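Local atomic coordinates of uncharacterized protein ygiD (Escherichia coli, PDB entry 2PW6), a protein that opens the aromatic ring of L-DOPA between carbons 4 and 5 in vitro, as a zinc-dependent extradiol dioxygenase whose physiological substrate is unknown. Residues W117-G122 / I136-L141; R61-T66 / S142-K147. All blocks are in the same frame, centred on the assembly; numbering follows the deposited sequence.

Contact 1: residues W117-G122 / I136-L141; sequences WGFDHG and IPMVQL. With ZN (zinc ion), chain C.
Gln140 reaches from its strand to the loop at Trp117 and pairs its carboxamide with the backbone of that residue, as a neighbouring peptide would. Trp117 N donates to Gln140 OE1 at 2.9 Å, and Gln140 NE2 donates to Trp117 O at 2.7 Å. The second bond is nearly straight, at 169°, and Trp117 O lies close to the plane of the amide. Since two bonds grip opposite ends of one flat group, its rotation is fixed; Thr66 is a further partner of OE1.

Packing joins the same residues. Trp117 CE3 rests 3.6 Å from Gln140 CB, while CZ3 brings the indole edge to the carbonyl carbon of Leu141. At its other end the indole NE1 is held by Asp113. Phe119 offers a ring face to Gln140 NE2, which stands 3.6 Å from CZ and toward the rim of the ring. Phe119 CZ also meets SE of selenomethionine Met138 at 4.0 Å, an oblique Met-aromatic contact; CG of Met138 is anti to the backbone N (chi1 -162°) and the chain bends at chi3, which brings SE to the ring. Putting a leucine at Gln140 would probably leave Trp117 N and O without these partners and the Phe119 face without the amide nitrogen above it.

Beyond Phe119 the chain enters helix 121-130, with Asp120 as its N-cap through Ser123 N. His121 ND1 binds a zinc ion at 2.5 Å together with His121 of the second subunit, a site distinct from that of His22, His57 and His234. Thus a side chain of an inner strand of the mixed sheet hydrogen-bonds the loop before a capped helix in the LigB-type catalytic domain.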
ATOM      1  N   TRP A 117       6.147 -11.088  -3.294  1.00 40.82           N
ATOM      2  CA  TRP A 117       5.629 -10.017  -2.407  1.00 38.45           C
ATOM      3  C   TRP A 117       4.719  -9.092  -3.192  1.00 38.79           C
ATOM      4  O   TRP A 117       4.996  -8.785  -4.343  1.00 39.92           O
ATOM      5  CB  TRP A 117       6.773  -9.171  -1.849  1.00 35.91           C
ATOM      6  CG  TRP A 117       7.865  -9.954  -1.200  1.00 32.52           C
ATOM      7  CD1 TRP A 117       7.722 -11.070  -0.372  1.00 30.97           C
ATOM      8  CD2 TRP A 117       9.260  -9.710  -1.303  1.00 26.43           C
ATOM      9  NE1 TRP A 117       8.957 -11.505   0.030  1.00 30.54           N
ATOM     10  CE2 TRP A 117       9.918 -10.701  -0.536  1.00 29.17           C
ATOM     11  CE3 TRP A 117      10.031  -8.770  -1.986  1.00 25.79           C
ATOM     12  CZ2 TRP A 117      11.290 -10.740  -0.418  1.00 31.11           C
ATOM     13  CZ3 TRP A 117      11.385  -8.817  -1.866  1.00 27.61           C
ATOM     14  CH2 TRP A 117      12.007  -9.772  -1.087  1.00 30.84           C
ATOM     15  N   GLY A 118       3.648  -8.613  -2.589  1.00 39.10           N
ATOM     16  CA  GLY A 118       2.831  -7.607  -3.272  1.00 39.22           C
ATOM     17  C   GLY A 118       3.678  -6.421  -3.734  1.00 39.33           C
ATOM     18  O   GLY A 118       4.659  -6.035  -3.085  1.00 39.41           O
ATOM     19  N   PHE A 119       3.318  -5.864  -4.887  1.00 39.32           N
ATOM     20  CA  PHE A 119       3.949  -4.661  -5.400  1.00 38.35           C
ATOM     21  C   PHE A 119       3.260  -3.444  -4.787  1.00 37.87           C
ATOM     22  O   PHE A 119       2.037  -3.345  -4.828  1.00 37.53           O
ATOM     23  CB  PHE A 119       3.836  -4.610  -6.931  1.00 39.24           C
ATOM     24  CG  PHE A 119       4.703  -5.619  -7.643  1.00 40.52           C
ATOM     25  CD1 PHE A 119       5.999  -5.295  -8.028  1.00 41.59           C
ATOM     26  CD2 PHE A 119       4.228  -6.895  -7.914  1.00 44.81           C
ATOM     27  CE1 PHE A 119       6.811  -6.211  -8.680  1.00 41.61           C
ATOM     28  CE2 PHE A 119       5.043  -7.841  -8.566  1.00 44.64           C
ATOM     29  CZ  PHE A 119       6.331  -7.489  -8.940  1.00 43.18           C
ATOM     30  N   ASP A 120       4.033  -2.537  -4.201  1.00 36.88           N
ATOM     31  CA  ASP A 120       3.490  -1.201  -3.869  1.00 36.81           C
ATOM     32  C   ASP A 120       2.852  -0.494  -5.091  1.00 36.64           C
ATOM     33  O   ASP A 120       3.256  -0.738  -6.224  1.00 35.83           O
ATOM     34  CB  ASP A 120       4.593  -0.329  -3.272  1.00 34.90           C
ATOM     35  CG  ASP A 120       5.797  -0.261  -4.131  1.00 35.73           C
ATOM     36  OD1 ASP A 120       6.597  -1.214  -4.153  1.00 39.36           O
ATOM     37  OD2 ASP A 120       6.007   0.769  -4.766  1.00 36.86           O
ATOM     38  N   HIS A 121       1.875   0.385  -4.857  1.00 37.03           N
ATOM     39  CA  HIS A 121       1.235   1.125  -5.951  1.00 38.32           C
ATOM     40  C   HIS A 121       2.195   1.826  -6.900  1.00 39.29           C
ATOM     41  O   HIS A 121       1.986   1.829  -8.129  1.00 39.19           O
ATOM     42  CB  HIS A 121       0.241   2.155  -5.439  1.00 37.63           C
ATOM     43  CG  HIS A 121      -1.170   1.698  -5.528  1.00 39.12           C
ATOM     44  ND1 HIS A 121      -1.893   1.311  -4.423  1.00 38.23           N
ATOM     45  CD2 HIS A 121      -1.991   1.532  -6.600  1.00 38.80           C
ATOM     46  CE1 HIS A 121      -3.114   0.961  -4.802  1.00 40.89           C
ATOM     47  NE2 HIS A 121      -3.192   1.068  -6.119  1.00 39.79           N
ATOM     48  N   GLY A 122       3.228   2.428  -6.321  1.00 40.01           N
ATOM     49  CA  GLY A 122       4.239   3.143  -7.081  1.00 41.58           C
ATOM     50  C   GLY A 122       5.029   2.241  -8.008  1.00 42.70           C
ATOM     51  O   GLY A 122       5.310   2.623  -9.142  1.00 41.89           O
ATOM     52  N   ILE A 136       7.845 -10.290 -18.826  1.00 51.82           N
ATOM     53  CA  ILE A 136       9.278 -10.356 -18.534  1.00 50.62           C
ATOM     54  C   ILE A 136       9.500 -11.101 -17.207  1.00 50.13           C
ATOM     55  O   ILE A 136       8.912 -10.734 -16.189  1.00 49.61           O
ATOM     56  CB  ILE A 136       9.923  -8.944 -18.549  1.00 50.45           C
ATOM     57  CG1 ILE A 136       9.534  -8.239 -19.874  1.00 51.00           C
ATOM     58  CG2 ILE A 136      11.425  -9.032 -18.275  1.00 49.15           C
ATOM     59  CD1 ILE A 136      10.461  -7.211 -20.374  1.00 50.88           C
ATOM     60  N   PRO A 137      10.321 -12.176 -17.229  1.00 49.59           N
ATOM     61  CA  PRO A 137      10.564 -12.944 -16.005  1.00 48.75           C
ATOM     62  C   PRO A 137      11.241 -12.066 -14.965  1.00 48.22           C
ATOM     63  O   PRO A 137      11.967 -11.138 -15.319  1.00 47.36           O
ATOM     64  CB  PRO A 137      11.497 -14.067 -16.469  1.00 48.56           C
ATOM     65  CG  PRO A 137      11.248 -14.163 -17.968  1.00 49.50           C
ATOM     66  CD  PRO A 137      11.057 -12.741 -18.379  1.00 49.70           C
HETATM   67  N   MSE A 138      11.005 -12.365 -13.694  1.00 47.65           N
HETATM   68  CA  MSE A 138      11.271 -11.399 -12.649  1.00 49.09           C
HETATM   69  C   MSE A 138      11.574 -12.021 -11.299  1.00 44.98           C
HETATM   70  O   MSE A 138      11.053 -13.063 -10.954  1.00 44.23           O
HETATM   71  CB  MSE A 138      10.072 -10.456 -12.546  1.00 48.19           C
HETATM   72  CG  MSE A 138      10.324  -9.162 -11.840  1.00 51.78           C
HETATM   73 SE   MSE A 138       8.748  -7.969 -12.043  1.00 59.78          SE
HETATM   74  CE  MSE A 138       9.286  -7.001 -13.631  1.00 50.21           C
ATOM     75  N   VAL A 139      12.444 -11.328 -10.572  1.00 42.84           N
ATOM     76  CA  VAL A 139      12.812 -11.580  -9.190  1.00 40.18           C
ATOM     77  C   VAL A 139      12.642 -10.266  -8.367  1.00 39.52           C
ATOM     78  O   VAL A 139      12.970  -9.181  -8.834  1.00 37.61           O
ATOM     79  CB  VAL A 139      14.263 -12.133  -9.182  1.00 40.59           C
ATOM     80  CG1 VAL A 139      14.946 -11.895  -7.909  1.00 41.49           C
ATOM     81  CG2 VAL A 139      14.256 -13.689  -9.508  1.00 38.57           C
ATOM     82  N   GLN A 140      12.093 -10.365  -7.162  1.00 38.60           N
ATOM     83  CA  GLN A 140      12.126  -9.243  -6.200  1.00 37.64           C
ATOM     84  C   GLN A 140      13.290  -9.367  -5.195  1.00 36.52           C
ATOM     85  O   GLN A 140      13.549 -10.444  -4.657  1.00 36.33           O
ATOM     86  CB  GLN A 140      10.801  -9.148  -5.465  1.00 38.18           C
ATOM     87  CG  GLN A 140       9.594  -8.989  -6.395  1.00 36.97           C
ATOM     88  CD  GLN A 140       8.332  -9.410  -5.732  1.00 38.34           C
ATOM     89  OE1 GLN A 140       8.219 -10.550  -5.263  1.00 45.11           O
ATOM     90  NE2 GLN A 140       7.370  -8.506  -5.650  1.00 38.08           N
ATOM     91  N   LEU A 141      14.011  -8.265  -5.007  1.00 34.07           N
ATOM     92  CA  LEU A 141      15.084  -8.152  -4.039  1.00 33.81           C
ATOM     93  C   LEU A 141      14.718  -7.089  -2.971  1.00 34.16           C
ATOM     94  O   LEU A 141      14.224  -6.010  -3.319  1.00 33.62           O
ATOM     95  CB  LEU A 141      16.390  -7.747  -4.737  1.00 33.20           C
ATOM     96  CG  LEU A 141      17.617  -7.537  -3.827  1.00 33.17           C
ATOM     97  CD1 LEU A 141      18.088  -8.882  -3.181  1.00 33.57           C
ATOM     98  CD2 LEU A 141      18.714  -6.896  -4.636  1.00 30.65           C
TER
HETATM   99 ZN    ZN C 273      -1.313   1.816  -2.025  0.50 31.65          ZN

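Contact 2: residues R61-T66 / S142-K147; sequences RGTGVT and SIDSSK
Gly64 and Ser142 face each other where strand 63-66 runs antiparallel to strand 142-144, their axes 5.6 Å apart at closest and their directions 170° apart. Ser142 N donates to Gly64 O at 3.0 Å, but the return bond takes a different route: Gly64 N donates to Ser142 OG at 2.8 Å. The hydroxyl sits between the backbone N and the carbonyl carbon (chi1 79°), which turns it toward the neighbouring strand. Thr60 is a second partner of this OG.

Farther along, water enters the ladder. One molecule joins Thr63 OG1 to Ser142 O and Asp144 N, accepting from the latter. Another links the same threonine hydroxyl to Asp144 OD2, to which it donates. This antiparallel pair belongs to the mixed central sheet of the LigB-type domain, where strand 138-144 lies between 63-66 and 50-60; Ile143, turned from strand 63-66, packs against Val54 and Phe59 of strand 50-60.

Where strand 142-144 ends, the Asp144 carboxylate gathers the turn and the facing chain. Gly62 N donates to Asp144 OD1 at 2.9 Å, from well above the carboxylate plane (71° out of it). Ser146 gives Asp144 OD1 two more bonds, from its backbone N at 3.1 Å and from its OG at 2.6 Å; the former closes an Asx turn within the type I turn from Asp144 to Lys147. The other oxygen, Asp144 OD2, forms a salt bridge with Lys147 NZ at 3.1 Å. This concentration of donors probably favours the charged form of the acid. On the facing chain Gly62 has a positive phi, which by itself favours glycine. Next to it, the aliphatic part of Arg61 passes the turn, with CG beside Ser146 CB.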
ATOM      1  N   ARG A  61      14.659  -6.473   7.807  1.00 39.58           N
ATOM      2  CA  ARG A  61      15.950  -6.834   8.397  1.00 43.03           C
ATOM      3  C   ARG A  61      16.480  -8.053   7.657  1.00 41.48           C
ATOM      4  O   ARG A  61      15.795  -9.056   7.579  1.00 41.87           O
ATOM      5  CB  ARG A  61      15.894  -7.131   9.897  1.00 43.00           C
ATOM      6  CG  ARG A  61      17.363  -7.075  10.515  1.00 47.55           C
ATOM      7  CD  ARG A  61      17.563  -7.798  11.885  1.00 48.06           C
ATOM      8  NE  ARG A  61      16.405  -7.671  12.787  1.00 58.90           N
ATOM      9  CZ  ARG A  61      16.024  -6.541  13.395  1.00 62.38           C
ATOM     10  NH1 ARG A  61      16.708  -5.403  13.214  1.00 64.84           N
ATOM     11  NH2 ARG A  61      14.954  -6.545  14.184  1.00 63.30           N
ATOM     12  N   GLY A  62      17.689  -7.943   7.125  1.00 41.40           N
ATOM     13  CA  GLY A  62      18.253  -8.948   6.222  1.00 40.13           C
ATOM     14  C   GLY A  62      17.797  -8.759   4.786  1.00 39.45           C
ATOM     15  O   GLY A  62      16.845  -8.035   4.514  1.00 40.20           O
ATOM     16  N   THR A  63      18.505  -9.404   3.863  1.00 39.01           N
ATOM     17  CA  THR A  63      18.211  -9.349   2.443  1.00 37.67           C
ATOM     18  C   THR A  63      17.359 -10.585   2.109  1.00 38.27           C
ATOM     19  O   THR A  63      17.694 -11.730   2.498  1.00 37.34           O
ATOM     20  CB  THR A  63      19.528  -9.292   1.623  1.00 38.49           C
ATOM     21  OG1 THR A  63      20.345  -8.177   2.049  1.00 37.05           O
ATOM     22  CG2 THR A  63      19.269  -9.184   0.126  1.00 36.25           C
ATOM     23  N   GLY A  64      16.236 -10.334   1.444  1.00 37.12           N
ATOM     24  CA  GLY A  64      15.371 -11.366   0.910  1.00 36.71           C
ATOM     25  C   GLY A  64      15.328 -11.321  -0.608  1.00 37.56           C
ATOM     26  O   GLY A  64      15.666 -10.302  -1.211  1.00 36.55           O
ATOM     27  N   VAL A  65      14.952 -12.461  -1.218  1.00 38.35           N
ATOM     28  CA  VAL A  65      14.831 -12.662  -2.661  1.00 39.07           C
ATOM     29  C   VAL A  65      13.608 -13.569  -2.854  1.00 40.64           C
ATOM     30  O   VAL A  65      13.388 -14.491  -2.068  1.00 41.28           O
ATOM     31  CB  VAL A  65      16.121 -13.321  -3.251  1.00 39.32           C
ATOM     32  CG1 VAL A  65      15.877 -14.033  -4.575  1.00 39.47           C
ATOM     33  CG2 VAL A  65      17.240 -12.352  -3.409  1.00 37.22           C
ATOM     34  N   THR A  66      12.784 -13.286  -3.854  1.00 42.24           N
ATOM     35  CA  THR A  66      11.691 -14.172  -4.226  1.00 45.44           C
ATOM     36  C   THR A  66      11.856 -14.557  -5.692  1.00 47.01           C
ATOM     37  O   THR A  66      12.293 -13.765  -6.491  1.00 47.34           O
ATOM     38  CB  THR A  66      10.289 -13.528  -4.099  1.00 45.22           C
ATOM     39  OG1 THR A  66      10.064 -12.643  -5.206  1.00 46.94           O
ATOM     40  CG2 THR A  66      10.131 -12.771  -2.814  1.00 46.26           C
ATOM     41  N   SER A 142      14.960  -7.396  -1.697  1.00 34.14           N
ATOM     42  CA  SER A 142      14.576  -6.505  -0.610  1.00 33.57           C
ATOM     43  C   SER A 142      15.803  -5.733  -0.113  1.00 34.29           C
ATOM     44  O   SER A 142      16.964  -6.093  -0.412  1.00 34.61           O
ATOM     45  CB  SER A 142      13.896  -7.274   0.521  1.00 32.95           C
ATOM     46  OG  SER A 142      14.851  -7.935   1.323  1.00 33.60           O
ATOM     47  N   ILE A 143      15.550  -4.646   0.619  1.00 34.33           N
ATOM     48  CA  ILE A 143      16.623  -3.740   1.057  1.00 34.01           C
ATOM     49  C   ILE A 143      16.869  -4.040   2.527  1.00 33.49           C
ATOM     50  O   ILE A 143      15.959  -3.997   3.313  1.00 33.13           O
ATOM     51  CB  ILE A 143      16.211  -2.223   0.824  1.00 34.62           C
ATOM     52  CG1 ILE A 143      16.161  -1.892  -0.675  1.00 34.57           C
ATOM     53  CG2 ILE A 143      17.162  -1.242   1.544  1.00 32.35           C
ATOM     54  CD1 ILE A 143      15.135  -0.812  -1.032  1.00 35.75           C
ATOM     55  N   ASP A 144      18.094  -4.349   2.897  1.00 34.76           N
ATOM     56  CA  ASP A 144      18.411  -4.624   4.309  1.00 37.61           C
ATOM     57  C   ASP A 144      18.411  -3.328   5.175  1.00 38.12           C
ATOM     58  O   ASP A 144      19.362  -2.541   5.088  1.00 37.52           O
ATOM     59  CB  ASP A 144      19.796  -5.292   4.411  1.00 36.59           C
ATOM     60  CG  ASP A 144      20.089  -5.880   5.809  1.00 38.38           C
ATOM     61  OD1 ASP A 144      19.385  -5.603   6.809  1.00 36.13           O
ATOM     62  OD2 ASP A 144      21.047  -6.683   5.902  1.00 42.64           O
ATOM     63  N   SER A 145      17.348  -3.145   5.966  1.00 39.26           N
ATOM     64  CA  SER A 145      17.201  -2.111   7.041  1.00 40.83           C
ATOM     65  C   SER A 145      18.452  -1.818   7.868  1.00 42.40           C
ATOM     66  O   SER A 145      18.759  -0.657   8.160  1.00 42.97           O
ATOM     67  CB  SER A 145      16.225  -2.625   8.097  1.00 40.95           C
ATOM     68  OG  SER A 145      14.919  -2.283   7.832  1.00 43.33           O
ATOM     69  N   SER A 146      19.114  -2.896   8.304  1.00 42.49           N
ATOM     70  CA  SER A 146      20.140  -2.844   9.338  1.00 42.56           C
ATOM     71  C   SER A 146      21.485  -2.396   8.804  1.00 42.69           C
ATOM     72  O   SER A 146      22.453  -2.296   9.559  1.00 44.08           O
ATOM     73  CB  SER A 146      20.277  -4.235   9.999  1.00 43.25           C
ATOM     74  OG  SER A 146      20.731  -5.196   9.044  1.00 43.05           O
ATOM     75  N   LYS A 147      21.559  -2.107   7.512  1.00 42.00           N
ATOM     76  CA  LYS A 147      22.822  -1.819   6.872  1.00 41.13           C
ATOM     77  C   LYS A 147      22.921  -0.350   6.473  1.00 41.90           C
ATOM     78  O   LYS A 147      21.908   0.242   6.112  1.00 41.39           O
ATOM     79  CB  LYS A 147      23.005  -2.715   5.634  1.00 40.95           C
ATOM     80  CG  LYS A 147      23.163  -4.204   5.949  1.00 40.81           C
ATOM     81  CD  LYS A 147      24.301  -4.442   6.977  1.00 41.58           C
ATOM     82  CE  LYS A 147      24.784  -5.877   6.959  1.00 42.50           C
ATOM     83  NZ  LYS A 147      23.723  -6.807   7.406  1.00 42.12           N
TER
HETATM   84  O   HOH W   1      19.447  -5.922   0.778  1.00 39.13           O
HETATM   85  O   HOH W   2      21.922  -8.440   4.163  1.00 46.48           O

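How the contacts relate
Strand 138-144 serves both contacts: its first part receives the loop of contact 1, and its last part pairs with strand 63-66 in contact 2. The two centres lie 15 Å apart, and contact 1 is nested in the chain closed by contact 2. They meet directly where Gln140 OE1 probably hydrogen-bonds Thr66 OG1 at 2.8 Å, and where Trp117 CH2 packs on Ser142 CB at 3.5 Å. Both lie near the site of His22, His57 and His234: the side chains of Phe119, from the loop, and Ile143, from the sheet, are each about 8 Å from that of His57, on strand 50-60. The zinc on His121 is another ion.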